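Local coordinates for protein fructokinase (Vibrio cholerae serotype O1, PDB 5EYN) that catalyses the ATP-dependent phosphorylation of fructose as a PfkB-family sugar kinase, here holding fructose, ADP, beryllium trifluoride and calcium, at residues E218-I223 with G239-T244; E137-C142 with F156-Q161; S19-T24 with V52-L57; Q161-E164 with Y168-F171. All coordinates share one frame; numbering follows the deposited sequence.

Interaction 1 of 4, residues E218-I223 with G239-T244. With ADP (adenosine-5'-diphosphate), chain E.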
loop_
_atom_site.group_PDB
_atom_site.type_symbol
_atom_site.label_atom_id
_atom_site.label_comp_id
_atom_site.label_asym_id
_atom_site.label_seq_id
_atom_site.Cartn_x
_atom_site.Cartn_y
_atom_site.Cartn_z
ATOM N N GLU A 218 5.663 -25.053 -29.368
ATOM C CA GLU A 218 7.083 -24.819 -29.183
ATOM C C GLU A 218 7.450 -24.717 -27.704
ATOM O O GLU A 218 8.498 -25.204 -27.285
ATOM C CB GLU A 218 7.518 -23.555 -29.929
ATOM C CG GLU A 218 7.365 -23.647 -31.441
ATOM C CD GLU A 218 8.373 -24.585 -32.074
ATOM O OE1 GLU A 218 9.351 -24.955 -31.387
ATOM O OE2 GLU A 218 8.186 -24.959 -33.254
ATOM N N GLY A 219 6.592 -24.089 -26.908
ATOM C CA GLY A 219 6.840 -24.008 -25.481
ATOM C C GLY A 219 6.873 -25.375 -24.818
ATOM O O GLY A 219 7.731 -25.649 -23.978
ATOM N N LEU A 220 5.941 -26.245 -25.185
ATOM C CA LEU A 220 5.902 -27.584 -24.603
ATOM C C LEU A 220 7.142 -28.382 -25.008
ATOM O O LEU A 220 7.694 -29.139 -24.210
ATOM C CB LEU A 220 4.632 -28.316 -25.022
ATOM C CG LEU A 220 3.351 -27.784 -24.379
ATOM C CD1 LEU A 220 2.138 -28.473 -24.963
ATOM C CD2 LEU A 220 3.378 -27.959 -22.861
ATOM N N GLN A 221 7.584 -28.221 -26.248
ATOM C CA GLN A 221 8.785 -28.925 -26.683
ATOM C C GLN A 221 9.995 -28.444 -25.880
ATOM O O GLN A 221 10.867 -29.229 -25.519
ATOM C CB GLN A 221 9.020 -28.718 -28.180
ATOM C CG GLN A 221 7.978 -29.392 -29.067
ATOM C CD GLN A 221 8.110 -29.002 -30.529
ATOM O OE1 GLN A 221 8.761 -28.011 -30.866
ATOM N NE2 GLN A 221 7.485 -29.779 -31.406
ATOM N N ALA A 222 10.032 -27.149 -25.587
ATOM C CA ALA A 222 11.159 -26.561 -24.881
ATOM C C ALA A 222 11.287 -27.060 -23.448
ATOM O O ALA A 222 12.372 -27.018 -22.877
ATOM C CB ALA A 222 11.062 -25.039 -24.905
ATOM N N ILE A 223 10.193 -27.534 -22.858
ATOM C CA ILE A 223 10.264 -28.051 -21.497
ATOM C C ILE A 223 10.207 -29.579 -21.442
ATOM O O ILE A 223 10.128 -30.159 -20.364
ATOM C CB ILE A 223 9.167 -27.441 -20.582
ATOM C CG1 ILE A 223 7.760 -27.795 -21.075
ATOM C CG2 ILE A 223 9.349 -25.927 -20.479
ATOM C CD1 ILE A 223 6.640 -27.319 -20.128
ATOM N N GLY A 239 -10.381 -23.158 -22.219
ATOM C CA GLY A 239 -10.169 -24.225 -21.262
ATOM C C GLY A 239 -8.709 -24.405 -20.910
ATOM O O GLY A 239 -8.049 -23.480 -20.430
ATOM N N ALA A 240 -8.205 -25.613 -21.134
ATOM C CA ALA A 240 -6.835 -25.935 -20.769
ATOM C C ALA A 240 -6.293 -27.066 -21.620
ATOM O O ALA A 240 -7.013 -28.001 -21.969
ATOM C CB ALA A 240 -6.762 -26.312 -19.316
ATOM N N LEU A 241 -5.018 -26.957 -21.968
ATOM C CA LEU A 241 -4.288 -28.033 -22.606
ATOM C C LEU A 241 -3.617 -28.841 -21.515
ATOM O O LEU A 241 -2.921 -28.302 -20.663
ATOM C CB LEU A 241 -3.266 -27.475 -23.591
ATOM C CG LEU A 241 -2.516 -28.544 -24.400
ATOM C CD1 LEU A 241 -1.910 -27.956 -25.652
ATOM C CD2 LEU A 241 -1.414 -29.191 -23.596
ATOM N N VAL A 242 -3.827 -30.147 -21.551
ATOM C CA VAL A 242 -3.298 -31.056 -20.546
ATOM C C VAL A 242 -2.218 -31.905 -21.200
ATOM O O VAL A 242 -2.477 -32.591 -22.181
ATOM C CB VAL A 242 -4.412 -31.959 -19.998
ATOM C CG1 VAL A 242 -3.870 -32.885 -18.930
ATOM C CG2 VAL A 242 -5.570 -31.123 -19.454
ATOM N N ALA A 243 -0.998 -31.800 -20.686
ATOM C CA ALA A 243 0.140 -32.501 -21.262
ATOM C C ALA A 243 0.746 -33.442 -20.229
ATOM O O ALA A 243 1.221 -33.016 -19.172
ATOM C CB ALA A 243 1.192 -31.518 -21.761
ATOM N N THR A 244 0.698 -34.725 -20.552
ATOM C CA THR A 244 1.294 -35.773 -19.741
ATOM C C THR A 244 2.183 -36.567 -20.686
ATOM O O THR A 244 2.182 -36.315 -21.874
ATOM C CB THR A 244 0.213 -36.652 -19.119
ATOM O OG1 THR A 244 -0.635 -37.146 -20.157
ATOM C CG2 THR A 244 -0.601 -35.843 -18.126
HETATM P PB ADP E . -6.384 -15.554 -14.077
HETATM O O1B ADP E . -6.602 -15.725 -12.597
HETATM O O2B ADP E . -4.916 -15.349 -14.377
HETATM O O3B ADP E . -7.171 -14.353 -14.541
HETATM P PA ADP E . -7.186 -16.918 -16.370
HETATM O O1A ADP E . -8.050 -15.694 -16.623
HETATM O O2A ADP E . -5.872 -16.690 -17.082
HETATM O O3A ADP E . -6.909 -16.863 -14.817
HETATM O "O5'" ADP E . -7.829 -18.267 -16.948
HETATM C "C5'" ADP E . -7.686 -19.475 -16.286
HETATM C "C4'" ADP E . -8.859 -20.421 -16.390
HETATM O "O4'" ADP E . -10.046 -19.765 -16.004
HETATM C "C3'" ADP E . -9.106 -21.014 -17.732
HETATM O "O3'" ADP E . -8.306 -22.137 -17.947
HETATM C "C2'" ADP E . -10.533 -21.373 -17.636
HETATM O "O2'" ADP E . -10.755 -22.518 -16.903
HETATM C "C1'" ADP E . -11.058 -20.239 -16.849
HETATM N N9 ADP E . -11.533 -19.139 -17.639
HETATM C C8 ADP E . -10.934 -17.952 -17.851
HETATM N N7 ADP E . -11.699 -17.185 -18.612
HETATM C C5 ADP E . -12.814 -17.853 -18.912
HETATM C C6 ADP E . -13.960 -17.582 -19.640
HETATM N N6 ADP E . -14.133 -16.332 -20.310
HETATM N N1 ADP E . -14.907 -18.512 -19.729
HETATM C C2 ADP E . -14.810 -19.709 -19.123
HETATM N N3 ADP E . -13.706 -20.015 -18.401
HETATM C C4 ADP E . -12.723 -19.111 -18.290
#

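Interaction 2 of 4, residues E137-C142 with F156-Q161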
loop_
_atom_site.group_PDB
_atom_site.type_symbol
_atom_site.label_atom_id
_atom_site.label_comp_id
_atom_site.label_asym_id
_atom_site.label_seq_id
_atom_site.Cartn_x
_atom_site.Cartn_y
_atom_site.Cartn_z
ATOM N N GLU A 137 1.384 -35.549 1.020
ATOM C CA GLU A 137 0.878 -34.190 1.028
ATOM C C GLU A 137 1.281 -33.467 -0.246
ATOM O O GLU A 137 2.184 -33.894 -0.968
ATOM C CB GLU A 137 1.377 -33.433 2.259
ATOM C CG GLU A 137 0.775 -33.948 3.562
ATOM C CD GLU A 137 1.243 -33.171 4.781
ATOM O OE1 GLU A 137 2.313 -32.535 4.720
ATOM O OE2 GLU A 137 0.548 -33.209 5.811
ATOM N N TRP A 138 0.607 -32.352 -0.494
ATOM C CA TRP A 138 0.915 -31.469 -1.614
ATOM C C TRP A 138 1.457 -30.152 -1.086
ATOM O O TRP A 138 1.085 -29.702 -0.006
ATOM C CB TRP A 138 -0.344 -31.193 -2.462
ATOM C CG TRP A 138 -0.695 -32.317 -3.349
ATOM C CD1 TRP A 138 -1.399 -33.435 -3.029
ATOM C CD2 TRP A 138 -0.333 -32.445 -4.722
ATOM N NE1 TRP A 138 -1.495 -34.258 -4.125
ATOM C CE2 TRP A 138 -0.850 -33.669 -5.181
ATOM C CE3 TRP A 138 0.386 -31.644 -5.613
ATOM C CZ2 TRP A 138 -0.661 -34.116 -6.477
ATOM C CZ3 TRP A 138 0.575 -32.090 -6.904
ATOM C CH2 TRP A 138 0.058 -33.319 -7.322
ATOM N N LEU A 139 2.336 -29.545 -1.876
ATOM C CA LEU A 139 2.796 -28.183 -1.647
ATOM C C LEU A 139 2.613 -27.415 -2.944
ATOM O O LEU A 139 3.105 -27.845 -3.985
ATOM C CB LEU A 139 4.275 -28.175 -1.255
ATOM C CG LEU A 139 4.931 -26.798 -1.129
ATOM C CD1 LEU A 139 4.359 -26.036 0.033
ATOM C CD2 LEU A 139 6.437 -26.970 -0.968
ATOM N N HIS A 140 1.905 -26.285 -2.885
ATOM C CA HIS A 140 1.752 -25.418 -4.044
ATOM C C HIS A 140 2.430 -24.074 -3.823
ATOM O O HIS A 140 2.291 -23.464 -2.758
ATOM C CB HIS A 140 0.276 -25.189 -4.343
ATOM C CG HIS A 140 0.030 -24.295 -5.507
ATOM N ND1 HIS A 140 0.267 -24.690 -6.807
ATOM C CD2 HIS A 140 -0.377 -23.002 -5.573
ATOM C CE1 HIS A 140 -0.007 -23.689 -7.625
ATOM N NE2 HIS A 140 -0.414 -22.656 -6.905
ATOM N N VAL A 141 3.157 -23.647 -4.855
ATOM C CA VAL A 141 4.007 -22.461 -4.844
ATOM C C VAL A 141 3.785 -21.646 -6.113
ATOM O O VAL A 141 3.539 -22.219 -7.171
ATOM C CB VAL A 141 5.533 -22.899 -4.773
ATOM C CG1 VAL A 141 6.484 -21.713 -4.843
ATOM C CG2 VAL A 141 5.794 -23.743 -3.535
ATOM N N CYS A 142 3.894 -20.320 -5.987
ATOM C CA CYS A 142 3.911 -19.382 -7.114
ATOM C C CYS A 142 5.214 -18.603 -7.116
ATOM O O CYS A 142 5.949 -18.599 -6.128
ATOM C CB CYS A 142 2.731 -18.411 -7.057
ATOM S SG CYS A 142 1.104 -19.203 -7.128
ATOM N N PHE A 156 12.579 -22.691 -1.886
ATOM C CA PHE A 156 13.267 -23.829 -2.495
ATOM C C PHE A 156 13.580 -24.927 -1.463
ATOM O O PHE A 156 13.509 -26.114 -1.782
ATOM C CB PHE A 156 14.540 -23.408 -3.228
ATOM C CG PHE A 156 14.288 -22.880 -4.609
ATOM C CD1 PHE A 156 13.776 -23.700 -5.590
ATOM C CD2 PHE A 156 14.617 -21.579 -4.942
ATOM C CE1 PHE A 156 13.563 -23.218 -6.865
ATOM C CE2 PHE A 156 14.402 -21.103 -6.213
ATOM C CZ PHE A 156 13.879 -21.919 -7.176
ATOM N N ALA A 157 13.911 -24.543 -0.235
ATOM C CA ALA A 157 14.150 -25.535 0.810
ATOM C C ALA A 157 12.858 -26.269 1.130
ATOM O O ALA A 157 12.864 -27.478 1.301
ATOM C CB ALA A 157 14.729 -24.885 2.060
ATOM N N ALA A 158 11.747 -25.542 1.204
ATOM C CA ALA A 158 10.461 -26.175 1.470
ATOM C C ALA A 158 10.137 -27.188 0.382
ATOM O O ALA A 158 9.698 -28.289 0.667
ATOM C CB ALA A 158 9.363 -25.144 1.574
ATOM N N ILE A 159 10.368 -26.820 -0.870
ATOM C CA ILE A 159 10.153 -27.736 -1.978
ATOM C C ILE A 159 11.025 -28.989 -1.829
ATOM O O ILE A 159 10.524 -30.107 -1.960
ATOM C CB ILE A 159 10.427 -27.043 -3.317
ATOM C CG1 ILE A 159 9.350 -25.977 -3.591
ATOM C CG2 ILE A 159 10.464 -28.035 -4.433
ATOM C CD1 ILE A 159 9.718 -25.051 -4.721
ATOM N N ALA A 160 12.311 -28.804 -1.539
ATOM C CA ALA A 160 13.214 -29.938 -1.366
ATOM C C ALA A 160 12.740 -30.841 -0.227
ATOM O O ALA A 160 12.834 -32.068 -0.319
ATOM C CB ALA A 160 14.646 -29.467 -1.120
ATOM N N GLN A 161 12.209 -30.242 0.839
ATOM C CA GLN A 161 11.751 -31.022 1.996
ATOM C C GLN A 161 10.480 -31.797 1.676
ATOM O O GLN A 161 10.312 -32.948 2.094
ATOM C CB GLN A 161 11.556 -30.119 3.215
ATOM C CG GLN A 161 12.851 -29.571 3.778
ATOM C CD GLN A 161 12.629 -28.445 4.762
ATOM O OE1 GLN A 161 11.588 -28.353 5.401
ATOM N NE2 GLN A 161 13.607 -27.574 4.876
#

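Interaction 3 of 4, residues S19-T24 with V52-L57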
loop_
_atom_site.group_PDB
_atom_site.type_symbol
_atom_site.label_atom_id
_atom_site.label_comp_id
_atom_site.label_asym_id
_atom_site.label_seq_id
_atom_site.Cartn_x
_atom_site.Cartn_y
_atom_site.Cartn_z
ATOM N N SER A 19 -5.841 -35.817 1.268
ATOM C CA SER A 19 -4.488 -35.389 1.547
ATOM C C SER A 19 -4.461 -33.872 1.791
ATOM O O SER A 19 -5.196 -33.112 1.160
ATOM C CB SER A 19 -3.578 -35.790 0.392
ATOM O OG SER A 19 -3.660 -37.196 0.180
ATOM N N ARG A 20 -3.638 -33.450 2.738
ATOM C CA ARG A 20 -3.462 -32.030 3.017
ATOM C C ARG A 20 -2.717 -31.364 1.879
ATOM O O ARG A 20 -1.731 -31.903 1.377
ATOM C CB ARG A 20 -2.661 -31.847 4.300
ATOM C CG ARG A 20 -2.396 -30.399 4.643
ATOM C CD ARG A 20 -1.645 -30.272 5.960
ATOM N NE ARG A 20 -2.493 -30.590 7.103
ATOM C CZ ARG A 20 -2.402 -31.684 7.857
ATOM N NH1 ARG A 20 -1.488 -32.612 7.616
ATOM N NH2 ARG A 20 -3.239 -31.855 8.870
ATOM N N VAL A 21 -3.210 -30.200 1.471
ATOM C CA VAL A 21 -2.507 -29.341 0.528
ATOM C C VAL A 21 -1.978 -28.136 1.285
ATOM O O VAL A 21 -2.753 -27.372 1.868
ATOM C CB VAL A 21 -3.412 -28.880 -0.615
ATOM C CG1 VAL A 21 -2.628 -28.038 -1.618
ATOM C CG2 VAL A 21 -4.080 -30.073 -1.295
ATOM N N TRP A 22 -0.654 -27.971 1.270
ATOM C CA TRP A 22 0.018 -26.811 1.840
ATOM C C TRP A 22 0.179 -25.757 0.768
ATOM O O TRP A 22 0.594 -26.059 -0.346
ATOM C CB TRP A 22 1.415 -27.199 2.337
ATOM C CG TRP A 22 1.453 -28.011 3.593
ATOM C CD1 TRP A 22 1.665 -29.358 3.687
ATOM C CD2 TRP A 22 1.294 -27.538 4.940
ATOM N NE1 TRP A 22 1.651 -29.744 4.992
ATOM C CE2 TRP A 22 1.421 -28.653 5.786
ATOM C CE3 TRP A 22 1.045 -26.285 5.508
ATOM C CZ2 TRP A 22 1.315 -28.552 7.170
ATOM C CZ3 TRP A 22 0.939 -26.189 6.876
ATOM C CH2 TRP A 22 1.076 -27.310 7.691
ATOM N N LEU A 23 -0.139 -24.524 1.132
ATOM C CA LEU A 23 0.045 -23.354 0.295
ATOM C C LEU A 23 1.021 -22.436 1.015
ATOM O O LEU A 23 0.948 -22.274 2.225
ATOM C CB LEU A 23 -1.297 -22.630 0.071
ATOM C CG LEU A 23 -2.431 -23.322 -0.697
ATOM C CD1 LEU A 23 -1.965 -23.930 -1.983
ATOM C CD2 LEU A 23 -3.094 -24.392 0.171
ATOM N N THR A 24 1.927 -21.833 0.269
ATOM C CA THR A 24 2.831 -20.866 0.850
ATOM C C THR A 24 3.047 -19.716 -0.111
ATOM O O THR A 24 2.935 -19.887 -1.321
ATOM C CB THR A 24 4.185 -21.515 1.219
ATOM O OG1 THR A 24 5.030 -20.564 1.853
ATOM C CG2 THR A 24 4.921 -22.063 -0.004
ATOM N N VAL A 52 -8.094 -21.070 -0.262
ATOM C CA VAL A 52 -9.503 -20.861 -0.023
ATOM C C VAL A 52 -10.312 -21.658 -1.048
ATOM O O VAL A 52 -11.350 -22.212 -0.702
ATOM C CB VAL A 52 -9.832 -19.369 -0.053
ATOM C CG1 VAL A 52 -11.329 -19.124 -0.041
ATOM C CG2 VAL A 52 -9.198 -18.675 1.150
ATOM N N ALA A 53 -9.853 -21.728 -2.296
ATOM C CA ALA A 53 -10.579 -22.482 -3.306
ATOM C C ALA A 53 -10.703 -23.928 -2.878
ATOM O O ALA A 53 -11.765 -24.534 -3.016
ATOM C CB ALA A 53 -9.889 -22.415 -4.629
ATOM N N ILE A 54 -9.603 -24.499 -2.394
ATOM C CA ILE A 54 -9.608 -25.884 -1.945
ATOM C C ILE A 54 -10.562 -26.070 -0.762
ATOM O O ILE A 54 -11.366 -27.001 -0.735
ATOM C CB ILE A 54 -8.183 -26.330 -1.590
ATOM C CG1 ILE A 54 -7.353 -26.428 -2.869
ATOM C CG2 ILE A 54 -8.215 -27.654 -0.876
ATOM C CD1 ILE A 54 -5.856 -26.559 -2.631
ATOM N N ALA A 55 -10.471 -25.181 0.217
ATOM C CA ALA A 55 -11.323 -25.253 1.395
ATOM C C ALA A 55 -12.810 -25.143 1.040
ATOM O O ALA A 55 -13.643 -25.865 1.586
ATOM C CB ALA A 55 -10.923 -24.187 2.400
ATOM N N ARG A 56 -13.137 -24.283 0.087
ATOM C CA ARG A 56 -14.530 -24.095 -0.301
ATOM C C ARG A 56 -15.101 -25.353 -0.914
ATOM O O ARG A 56 -16.300 -25.580 -0.838
ATOM C CB ARG A 56 -14.663 -22.950 -1.286
ATOM C CG ARG A 56 -14.412 -21.611 -0.654
ATOM C CD ARG A 56 -15.486 -20.651 -0.957
ATOM N NE ARG A 56 -15.250 -19.363 -0.320
ATOM C CZ ARG A 56 -15.553 -18.200 -0.865
ATOM N NH1 ARG A 56 -16.100 -18.158 -2.063
ATOM N NH2 ARG A 56 -15.309 -17.087 -0.205
ATOM N N LEU A 57 -14.251 -26.165 -1.523
ATOM C CA LEU A 57 -14.656 -27.432 -2.118
ATOM C C LEU A 57 -14.618 -28.563 -1.091
ATOM O O LEU A 57 -14.805 -29.709 -1.455
ATOM C CB LEU A 57 -13.758 -27.762 -3.318
ATOM C CG LEU A 57 -13.888 -26.844 -4.539
ATOM C CD1 LEU A 57 -12.732 -27.102 -5.505
ATOM C CD2 LEU A 57 -15.225 -27.038 -5.223
#

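Interaction 4 of 4, residues Q161-E164 with Y168-F171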
loop_
_atom_site.group_PDB
_atom_site.type_symbol
_atom_site.label_atom_id
_atom_site.label_comp_id
_atom_site.label_asym_id
_atom_site.label_seq_id
_atom_site.Cartn_x
_atom_site.Cartn_y
_atom_site.Cartn_z
ATOM N N GLN A 161 12.209 -30.242 0.839
ATOM C CA GLN A 161 11.751 -31.022 1.996
ATOM C C GLN A 161 10.480 -31.797 1.676
ATOM O O GLN A 161 10.312 -32.948 2.094
ATOM C CB GLN A 161 11.556 -30.119 3.215
ATOM C CG GLN A 161 12.851 -29.571 3.778
ATOM C CD GLN A 161 12.629 -28.445 4.762
ATOM O OE1 GLN A 161 11.588 -28.353 5.401
ATOM N NE2 GLN A 161 13.607 -27.574 4.876
ATOM N N MET A 162 9.573 -31.184 0.926
ATOM C CA MET A 162 8.366 -31.897 0.546
ATOM C C MET A 162 8.705 -33.078 -0.366
ATOM O O MET A 162 8.161 -34.168 -0.195
ATOM C CB MET A 162 7.369 -30.961 -0.144
ATOM C CG MET A 162 6.062 -31.659 -0.478
ATOM S SD MET A 162 5.228 -32.370 0.949
ATOM C CE MET A 162 4.273 -30.955 1.513
ATOM N N LYS A 163 9.637 -32.879 -1.297
ATOM C CA LYS A 163 10.059 -33.953 -2.185
ATOM C C LYS A 163 10.694 -35.071 -1.370
ATOM O O LYS A 163 10.438 -36.246 -1.605
ATOM C CB LYS A 163 11.041 -33.441 -3.244
ATOM C CG LYS A 163 10.378 -32.504 -4.254
ATOM C CD LYS A 163 11.369 -31.825 -5.190
ATOM C CE LYS A 163 11.983 -32.757 -6.195
ATOM N NZ LYS A 163 10.956 -33.319 -7.106
ATOM N N GLU A 164 11.525 -34.709 -0.399
ATOM C CA GLU A 164 12.272 -35.709 0.361
ATOM C C GLU A 164 11.350 -36.634 1.144
ATOM O O GLU A 164 11.624 -37.832 1.279
ATOM C CB GLU A 164 13.244 -35.000 1.299
ATOM C CG GLU A 164 14.051 -35.891 2.210
ATOM C CD GLU A 164 14.928 -35.071 3.121
ATOM O OE1 GLU A 164 14.447 -34.049 3.656
ATOM O OE2 GLU A 164 16.112 -35.410 3.278
ATOM N N TYR A 168 4.189 -34.125 -2.878
ATOM C CA TYR A 168 4.100 -33.718 -4.268
ATOM C C TYR A 168 4.130 -32.208 -4.334
ATOM O O TYR A 168 3.654 -31.525 -3.426
ATOM C CB TYR A 168 2.806 -34.234 -4.890
ATOM C CG TYR A 168 2.647 -35.720 -4.757
ATOM C CD1 TYR A 168 3.483 -36.575 -5.443
ATOM C CD2 TYR A 168 1.660 -36.265 -3.959
ATOM C CE1 TYR A 168 3.361 -37.945 -5.330
ATOM C CE2 TYR A 168 1.536 -37.633 -3.825
ATOM C CZ TYR A 168 2.388 -38.471 -4.521
ATOM O OH TYR A 168 2.262 -39.843 -4.404
ATOM N N VAL A 169 4.673 -31.692 -5.428
ATOM C CA VAL A 169 4.883 -30.266 -5.588
ATOM C C VAL A 169 4.168 -29.745 -6.817
ATOM O O VAL A 169 4.335 -30.258 -7.920
ATOM C CB VAL A 169 6.389 -29.952 -5.708
ATOM C CG1 VAL A 169 6.597 -28.466 -5.959
ATOM C CG2 VAL A 169 7.120 -30.408 -4.462
ATOM N N SER A 170 3.352 -28.722 -6.594
ATOM C CA SER A 170 2.658 -28.008 -7.645
ATOM C C SER A 170 3.241 -26.602 -7.744
ATOM O O SER A 170 3.493 -25.960 -6.731
ATOM C CB SER A 170 1.170 -27.955 -7.290
ATOM O OG SER A 170 0.408 -27.111 -8.137
ATOM N N PHE A 171 3.439 -26.126 -8.964
ATOM C CA PHE A 171 3.996 -24.808 -9.203
ATOM C C PHE A 171 3.202 -24.104 -10.291
ATOM O O PHE A 171 2.925 -24.684 -11.345
ATOM C CB PHE A 171 5.474 -24.954 -9.604
ATOM C CG PHE A 171 6.200 -23.649 -9.828
ATOM C CD1 PHE A 171 6.220 -22.674 -8.857
ATOM C CD2 PHE A 171 6.881 -23.414 -11.010
ATOM C CE1 PHE A 171 6.876 -21.487 -9.060
ATOM C CE2 PHE A 171 7.559 -22.239 -11.204
ATOM C CZ PHE A 171 7.538 -21.269 -10.236
#

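Interaction 1 of 4, residues E218-I223 with G239-T244
L220, near the end of helix 216-222, faces A243 of strand 240-244 with their CA atoms 8.3 Å apart, the closest backbone approach of the two segments. L220 carries the helix side of the contact alone. Its CG is set beside the backbone N and anti to the carbonyl carbon (chi1 -71°), which directs the branched end toward the strand. CD1 meets the L241 side chain tip to tip, 3.9 Å from L241 CD2 and only slightly farther from L241 CD1. The other methyl, L220 CD2, rests more loosely against A243 CB at 4.3 Å. V242, between L241 and A243, turns to the opposite face of the sheet, where helix 285-302 covers it. V231 and Q248 of the two neighbouring strands also touch L220, so the leucine is buried although L241 and A243 remain partly exposed. At the start of the strand segment the role changes from packing to ligand binding: G239 O accepts a hydrogen bond from ADP O3' at 2.8 Å, while N296, V256 and H108 bind the nucleotide elsewhere. The arrangement is helix-on-sheet packing at the antiparallel end of the large sheet of the ribokinase-like alpha/beta fold, whose strand 240-244 begins beside the nucleotide ribose.

Interaction 2 of 4, residues E137-C142 with F156-Q161
L139 and V141 of strand 138-142 pack under A158 and I159 of helix 151-165, joining the first two elements of the beta-alpha-beta unit completed by strand 168-172. The short axes pass 9.6 Å apart and run nearly antiparallel, at 155°, as expected where the helix carries the chain back so that the next strand can be parallel to the first. The tight part is centred on L139. Its CG lies anti to the backbone N (chi1 174°), and CD2 is delivered against the helix backbone itself, 3.9 Å from both A158 O and I159 CA. A158 CB lies 4.3 Å from the same methyl. The CB of I159 points neither at the strand nor away from it, but CG1 comes nearer and spans both partners, lying 4.0 Å from L139 CD2. Around this apolar patch V169 of strand 168-172 touches I159, and W22 and T24 of strand 21-24 touch L139. The far side of the helix is looser: A160 turns away from the strand and is exposed, and A157 and Q161 are only partly buried, meeting L127 and I130 of a loop. On the strand, H140 and W138 alternate to the other face, toward helix 264-278. Toward the strand's C-terminal end V141 and I159 cross obliquely, with V141 CG2 4.2 Å from I159 CG1.

Interaction 3 of 4, residues S19-T24 with V52-L57
A buried, wholly apolar contact of V21 and L23 with I54 packs helix 46-56 against strand 21-24, an inner strand of the large sheet, on the face that helix 264-278 also covers. V21 and I54 are nearest in the backbone, their CA atoms 8.3 Å apart, so the gap is spanned mainly by the length of I54. In this side chain CG1 stands beside the backbone N, anti to the carbonyl carbon (chi1 -69°), and the chain then extends (chi2 167°) to set CD1 on the strand. That single methyl sits over the branched end of V21, 3.7 Å from V21 CG1, 3.9 Å from V21 CB and 4.2 Å from V21 CG2. L23, two residues on, borders the same methyl more distantly, its CD2 4.5 Å from I54 CD1. L273 of helix 264-278 touches I54 and S277 touches V21, so helix 264-278 borders the contact as well. W22, between V21 and L23, points its CB away from the helix, with R20 CD 3.3 Å above one face of its ring toward the rim; R20 and W22 both bind the carboxylate of E137. Earlier in helix 46-56 A46 and N49 bind fructose, and the L23 side chain lies about 11 Å from the sugar. With only methyl and methine groups meeting, the contact sets no direction by hydrogen bonding: the fit depends on the shape of V21 under one isoleucine methyl and on exclusion of water.

Interaction 4 of 4, residues Q161-E164 with Y168-F171
Apolar packing joins M162 and K163, near the end of helix 151-165, to V169 of strand 168-172. K163 and V169 cross at about a right angle, the aliphatic part of the lysine passing V169 with K163 CG 3.9 Å from V169 CG2. The same methyl is 4.3 Å from M162 CG, so V169 CG2 is approached by two successive helix residues. Side chain against backbone is the second kind of contact. M162 CG, anti to its own backbone N (chi1 -177°), rests on the main chain of Y168, 3.8 Å from Y168 O and 3.9 Å from Y168 N. Beyond CG the methionine bends at chi2 and chi3 and reaches F133, E137 and L139. The CB of Y168 points away from the helix segment, and its ring meets those of W138 and W282, edge-to-face with W282. Polar bonding lies outside the pair: K163 curls through chi3 and chi4 until NZ bonds to L196 O, and V169 N bonds to D198 OD2. M162 and V169 are buried, but K163 lies at the exposed edge. This is the tight return from helix to strand that completes a beta-alpha-beta crossover of the ribokinase-like alpha/beta fold.

How the interactions relate
All four contacts lay a helix on the same large sheet. Interactions 2 and 4 share helix 151-165 and Q161, and pack it on strands 138-142 and 168-172, neighbours in the sheet. Interaction 3 lies on the other face but touches interaction 2 where strands 21-24 and 138-142 run side by side, W138 O pairing with W22 N. Interactions 2 and 3 are buried; interaction 3 joins apolar side chains alone, while in interaction 2 a leucine methyl also lies against the helix backbone. Interaction 4 reaches the surface at K163. Interaction 1, partly buried, stands apart on the antiparallel end of the sheet, its nearest atoms about 10 Å from interaction 4, and it alone includes a residue bonded to ADP.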